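Beta-N-acetylhexosaminidase (Beutenbergia cavernae, PDB 5BU9) probably hydrolyses terminal non-reducing N-acetyl-D-hexosamine residues from N-acetyl-beta-D-hexosaminides, as a family 3 glycoside hydrolase. Local coordinates at residues Phe261-Ala273 and Ala288-Asp301. Sequence-based numbering, arbitrary orientation.
Sequences FDGVVVTDDVSAA and AIEAGTDIVLVSAD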
loop_
_atom_site.group_PDB
_atom_site.type_symbol
_atom_site.label_atom_id
_atom_site.label_comp_id
_atom_site.label_asym_id
_atom_site.label_seq_id
_atom_site.Cartn_x
_atom_site.Cartn_y
_atom_site.Cartn_z
ATOM N N PHE A 261 -0.151 -16.091 -1.074
ATOM C CA PHE A 261 0.011 -14.864 -1.856
ATOM C C PHE A 261 1.402 -14.811 -2.510
ATOM O O PHE A 261 2.432 -14.922 -1.838
ATOM C CB PHE A 261 -0.237 -13.632 -0.983
ATOM C CG PHE A 261 -0.098 -12.317 -1.729
ATOM C CD1 PHE A 261 -0.948 -12.000 -2.775
ATOM C CD2 PHE A 261 0.890 -11.399 -1.376
ATOM C CE1 PHE A 261 -0.822 -10.787 -3.462
ATOM C CE2 PHE A 261 1.033 -10.190 -2.064
ATOM C CZ PHE A 261 0.167 -9.884 -3.107
ATOM N N ASP A 262 1.399 -14.630 -3.826
ATOM C CA ASP A 262 2.595 -14.587 -4.683
ATOM C C ASP A 262 2.979 -13.190 -5.193
ATOM O O ASP A 262 4.006 -13.036 -5.873
ATOM C CB ASP A 262 2.385 -15.487 -5.919
ATOM C CG ASP A 262 2.525 -16.955 -5.602
ATOM O OD1 ASP A 262 3.209 -17.281 -4.600
ATOM O OD2 ASP A 262 1.960 -17.782 -6.361
ATOM N N GLY A 263 2.135 -12.194 -4.919
ATOM C CA GLY A 263 2.286 -10.878 -5.518
ATOM C C GLY A 263 3.145 -9.972 -4.667
ATOM O O GLY A 263 4.034 -10.440 -3.942
ATOM N N VAL A 264 2.867 -8.677 -4.739
ATOM C CA VAL A 264 3.714 -7.670 -4.141
ATOM C C VAL A 264 3.189 -7.241 -2.772
ATOM O O VAL A 264 2.002 -6.888 -2.631
ATOM C CB VAL A 264 3.834 -6.479 -5.093
ATOM C CG1 VAL A 264 4.420 -5.292 -4.382
ATOM C CG2 VAL A 264 4.652 -6.876 -6.337
ATOM N N VAL A 265 4.058 -7.310 -1.761
ATOM C CA VAL A 265 3.733 -6.895 -0.404
ATOM C C VAL A 265 4.220 -5.456 -0.186
ATOM O O VAL A 265 5.402 -5.164 -0.366
ATOM C CB VAL A 265 4.362 -7.819 0.654
ATOM C CG1 VAL A 265 4.157 -7.227 2.051
ATOM C CG2 VAL A 265 3.784 -9.217 0.561
ATOM N N VAL A 266 3.307 -4.575 0.208
ATOM C CA VAL A 266 3.591 -3.152 0.435
ATOM C C VAL A 266 3.462 -2.868 1.915
ATOM O O VAL A 266 2.515 -3.348 2.538
ATOM C CB VAL A 266 2.627 -2.273 -0.381
ATOM C CG1 VAL A 266 3.005 -0.775 -0.314
ATOM C CG2 VAL A 266 2.622 -2.766 -1.800
ATOM N N THR A 267 4.411 -2.139 2.505
ATOM C CA THR A 267 4.231 -1.703 3.893
ATOM C C THR A 267 3.188 -0.603 3.955
ATOM O O THR A 267 2.944 0.114 2.971
ATOM C CB THR A 267 5.515 -1.133 4.565
ATOM O OG1 THR A 267 5.915 0.063 3.882
ATOM C CG2 THR A 267 6.651 -2.144 4.570
ATOM N N ASP A 268 2.577 -0.460 5.125
ATOM C CA ASP A 268 1.917 0.790 5.474
ATOM C C ASP A 268 3.037 1.882 5.477
ATOM O O ASP A 268 4.239 1.567 5.483
ATOM C CB ASP A 268 1.213 0.642 6.829
ATOM C CG ASP A 268 0.251 1.796 7.144
ATOM O OD1 ASP A 268 0.174 2.785 6.380
ATOM O OD2 ASP A 268 -0.409 1.718 8.200
ATOM N N ASP A 269 2.679 3.150 5.412
ATOM C CA ASP A 269 3.705 4.183 5.477
ATOM C C ASP A 269 4.607 4.005 6.690
ATOM O O ASP A 269 4.097 3.952 7.792
ATOM C CB ASP A 269 3.092 5.581 5.570
ATOM C CG ASP A 269 4.136 6.601 5.961
ATOM O OD1 ASP A 269 5.011 6.863 5.101
ATOM O OD2 ASP A 269 4.143 7.050 7.141
ATOM N N VAL A 270 5.928 3.923 6.521
ATOM C CA VAL A 270 6.808 3.796 7.689
ATOM C C VAL A 270 7.606 5.077 7.929
ATOM O O VAL A 270 8.459 5.127 8.818
ATOM C CB VAL A 270 7.760 2.601 7.541
ATOM C CG1 VAL A 270 6.956 1.295 7.576
ATOM C CG2 VAL A 270 8.608 2.729 6.235
ATOM N N SER A 271 7.358 6.099 7.116
ATOM C CA SER A 271 8.150 7.333 7.164
ATOM C C SER A 271 7.888 8.148 8.436
ATOM O O SER A 271 8.841 8.616 9.042
ATOM C CB SER A 271 7.907 8.208 5.914
ATOM O OG SER A 271 6.677 8.918 5.943
ATOM N N ALA A 272 6.624 8.334 8.841
ATOM C CA ALA A 272 6.341 9.200 9.988
ATOM C C ALA A 272 5.408 8.566 11.040
ATOM O O ALA A 272 5.256 9.100 12.145
ATOM C CB ALA A 272 5.758 10.535 9.502
ATOM N N ALA A 273 4.783 7.447 10.695
ATOM C CA ALA A 273 3.911 6.719 11.618
ATOM C C ALA A 273 4.604 6.456 12.965
ATOM O O ALA A 273 5.696 5.832 13.017
ATOM C CB ALA A 273 3.464 5.404 10.979
ATOM N N ALA A 288 11.493 -4.489 7.121
ATOM C CA ALA A 288 10.346 -4.761 6.248
ATOM C C ALA A 288 10.744 -5.782 5.156
ATOM O O ALA A 288 10.101 -6.813 4.974
ATOM C CB ALA A 288 9.834 -3.433 5.623
ATOM N N ILE A 289 11.827 -5.481 4.451
ATOM C CA ILE A 289 12.323 -6.313 3.387
ATOM C C ILE A 289 12.673 -7.725 3.908
ATOM O O ILE A 289 12.263 -8.733 3.328
ATOM C CB ILE A 289 13.506 -5.620 2.727
ATOM C CG1 ILE A 289 13.002 -4.402 1.980
ATOM C CG2 ILE A 289 14.248 -6.581 1.759
ATOM C CD1 ILE A 289 14.125 -3.497 1.479
ATOM N N GLU A 290 13.367 -7.811 5.036
ATOM C CA GLU A 290 13.713 -9.131 5.569
ATOM C C GLU A 290 12.486 -9.955 5.906
ATOM O O GLU A 290 12.536 -11.183 5.830
ATOM C CB GLU A 290 14.601 -9.024 6.826
ATOM C CG GLU A 290 16.004 -8.548 6.535
ATOM C CD GLU A 290 16.880 -8.473 7.791
ATOM O OE1 GLU A 290 16.352 -8.213 8.898
ATOM O OE2 GLU A 290 18.100 -8.694 7.676
ATOM N N ALA A 291 11.394 -9.295 6.308
ATOM C CA ALA A 291 10.123 -9.984 6.611
ATOM C C ALA A 291 9.437 -10.544 5.360
ATOM O O ALA A 291 8.624 -11.465 5.452
ATOM C CB ALA A 291 9.157 -9.039 7.344
ATOM N N GLY A 292 9.739 -9.965 4.201
ATOM C CA GLY A 292 9.213 -10.455 2.933
ATOM C C GLY A 292 8.506 -9.329 2.183
ATOM O O GLY A 292 7.729 -9.588 1.287
ATOM N N THR A 293 8.746 -8.079 2.583
ATOM C CA THR A 293 8.189 -6.912 1.912
ATOM C C THR A 293 8.831 -6.638 0.548
ATOM O O THR A 293 10.058 -6.695 0.413
ATOM C CB THR A 293 8.402 -5.664 2.757
ATOM O OG1 THR A 293 7.683 -5.803 3.978
ATOM C CG2 THR A 293 7.937 -4.419 2.019
ATOM N N ASP A 294 8.026 -6.295 -0.450
ATOM C CA ASP A 294 8.571 -5.871 -1.763
ATOM C C ASP A 294 8.583 -4.359 -1.987
ATOM O O ASP A 294 9.436 -3.821 -2.700
ATOM C CB ASP A 294 7.781 -6.549 -2.876
ATOM C CG ASP A 294 7.592 -8.053 -2.610
ATOM O OD1 ASP A 294 8.600 -8.776 -2.372
ATOM O OD2 ASP A 294 6.431 -8.501 -2.582
ATOM N N ILE A 295 7.658 -3.641 -1.371
ATOM C CA ILE A 295 7.700 -2.186 -1.526
ATOM C C ILE A 295 7.543 -1.482 -0.168
ATOM O O ILE A 295 6.561 -1.690 0.547
ATOM C CB ILE A 295 6.626 -1.691 -2.542
ATOM C CG1 ILE A 295 6.901 -2.231 -3.954
ATOM C CG2 ILE A 295 6.532 -0.142 -2.517
ATOM C CD1 ILE A 295 5.804 -1.839 -5.015
ATOM N N VAL A 296 8.539 -0.674 0.182
ATOM C CA VAL A 296 8.527 0.102 1.405
ATOM C C VAL A 296 7.917 1.462 1.091
ATOM O O VAL A 296 8.448 2.230 0.264
ATOM C CB VAL A 296 9.942 0.235 1.972
ATOM C CG1 VAL A 296 9.938 1.061 3.267
ATOM C CG2 VAL A 296 10.560 -1.174 2.203
ATOM N N LEU A 297 6.785 1.757 1.719
ATOM C CA LEU A 297 6.070 2.991 1.447
ATOM C C LEU A 297 6.677 4.121 2.281
ATOM O O LEU A 297 6.730 4.024 3.502
ATOM C CB LEU A 297 4.584 2.812 1.746
ATOM C CG LEU A 297 3.700 4.043 1.510
ATOM C CD1 LEU A 297 3.760 4.476 0.064
ATOM C CD2 LEU A 297 2.266 3.773 1.956
ATOM N N VAL A 298 7.175 5.168 1.626
ATOM C CA VAL A 298 7.750 6.338 2.324
ATOM C C VAL A 298 6.986 7.587 1.855
ATOM O O VAL A 298 7.477 8.349 1.041
ATOM C CB VAL A 298 9.271 6.447 2.054
ATOM C CG1 VAL A 298 9.918 7.470 2.954
ATOM C CG2 VAL A 298 9.938 5.090 2.268
ATOM N N SER A 299 5.764 7.775 2.359
ATOM C CA SER A 299 4.829 8.756 1.801
ATOM C C SER A 299 4.787 10.075 2.569
ATOM O O SER A 299 5.087 11.128 2.007
ATOM C CB SER A 299 3.424 8.157 1.747
ATOM O OG SER A 299 3.086 7.529 2.988
ATOM N N ALA A 300 4.422 10.013 3.852
ATOM C CA ALA A 300 4.196 11.220 4.649
ATOM C C ALA A 300 5.455 12.083 4.654
ATOM O O ALA A 300 5.388 13.285 4.452
ATOM C CB ALA A 300 3.760 10.854 6.125
ATOM N N ASP A 301 6.610 11.461 4.900
ATOM C CA ASP A 301 7.851 12.216 4.986
ATOM C C ASP A 301 8.857 11.676 3.991
ATOM O O ASP A 301 9.688 10.848 4.349
ATOM C CB ASP A 301 8.416 12.149 6.407
ATOM C CG ASP A 301 9.756 12.882 6.561
ATOM O OD1 ASP A 301 10.164 13.606 5.624
ATOM O OD2 ASP A 301 10.387 12.739 7.651
HETATM O O HOH W 1 9.783 11.152 9.609
#
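Neighbouring parallel strands of the TIM-type barrel meet here, and Val266 and Ile295 form the single backbone bridge between them. Val265 O takes two N-H groups, from Ile295 N at 2.9 Å and from Asp294 N, the latter in the carbonyl plane on a lone pair; the other arm of the bridge is Thr267 N, which donates to Ile295 O almost straight along its C=O. At the start of the strand the Asp294 carboxylate stands in for a main-chain acceptor: its OD2 receives Val265 N at 2.8 Å on the anti side, tilted out of the carboxylate plane, while Arg256 and Arg332 pair with its two oxygens. Further on, Thr267 replaces a backbone carbonyl. Set between its backbone N and carbonyl carbon (chi1 64°), Thr267 OG1 accepts Leu297 N at 2.9 Å and donates its own hydrogen to Asp268 O from above that carbonyl's plane. Thr267 CG2 rests on Ala288 CB at 3.6 Å, in the last turns of helix 281-291, the helix of the beta-alpha-beta crossover linking the two strands; it closes in a Schellman motif at Gly292. Past the strand, Val270 N reaches Leu297 O, and the chain turns around Asp269. Asp269 OD1 accepts Ser299 N nearly head-on at 3.0 Å. It also takes Ser271 OG on the syn lone pair and Ser271 N from above the carboxylate plane, the last making an Asx turn; OD2 takes Ala272 N. An alanine here would remove this shared acceptor, and Ser299 N would probably be left without its mate and the Ser271 hydroxyl freer to turn. Ser271 OG in turn accepts Asp301 N at 2.7 Å; a water donates to Ser271 O and Asp301 OD2, while Asp301 OD1 bonds the Ser303 hydroxyl.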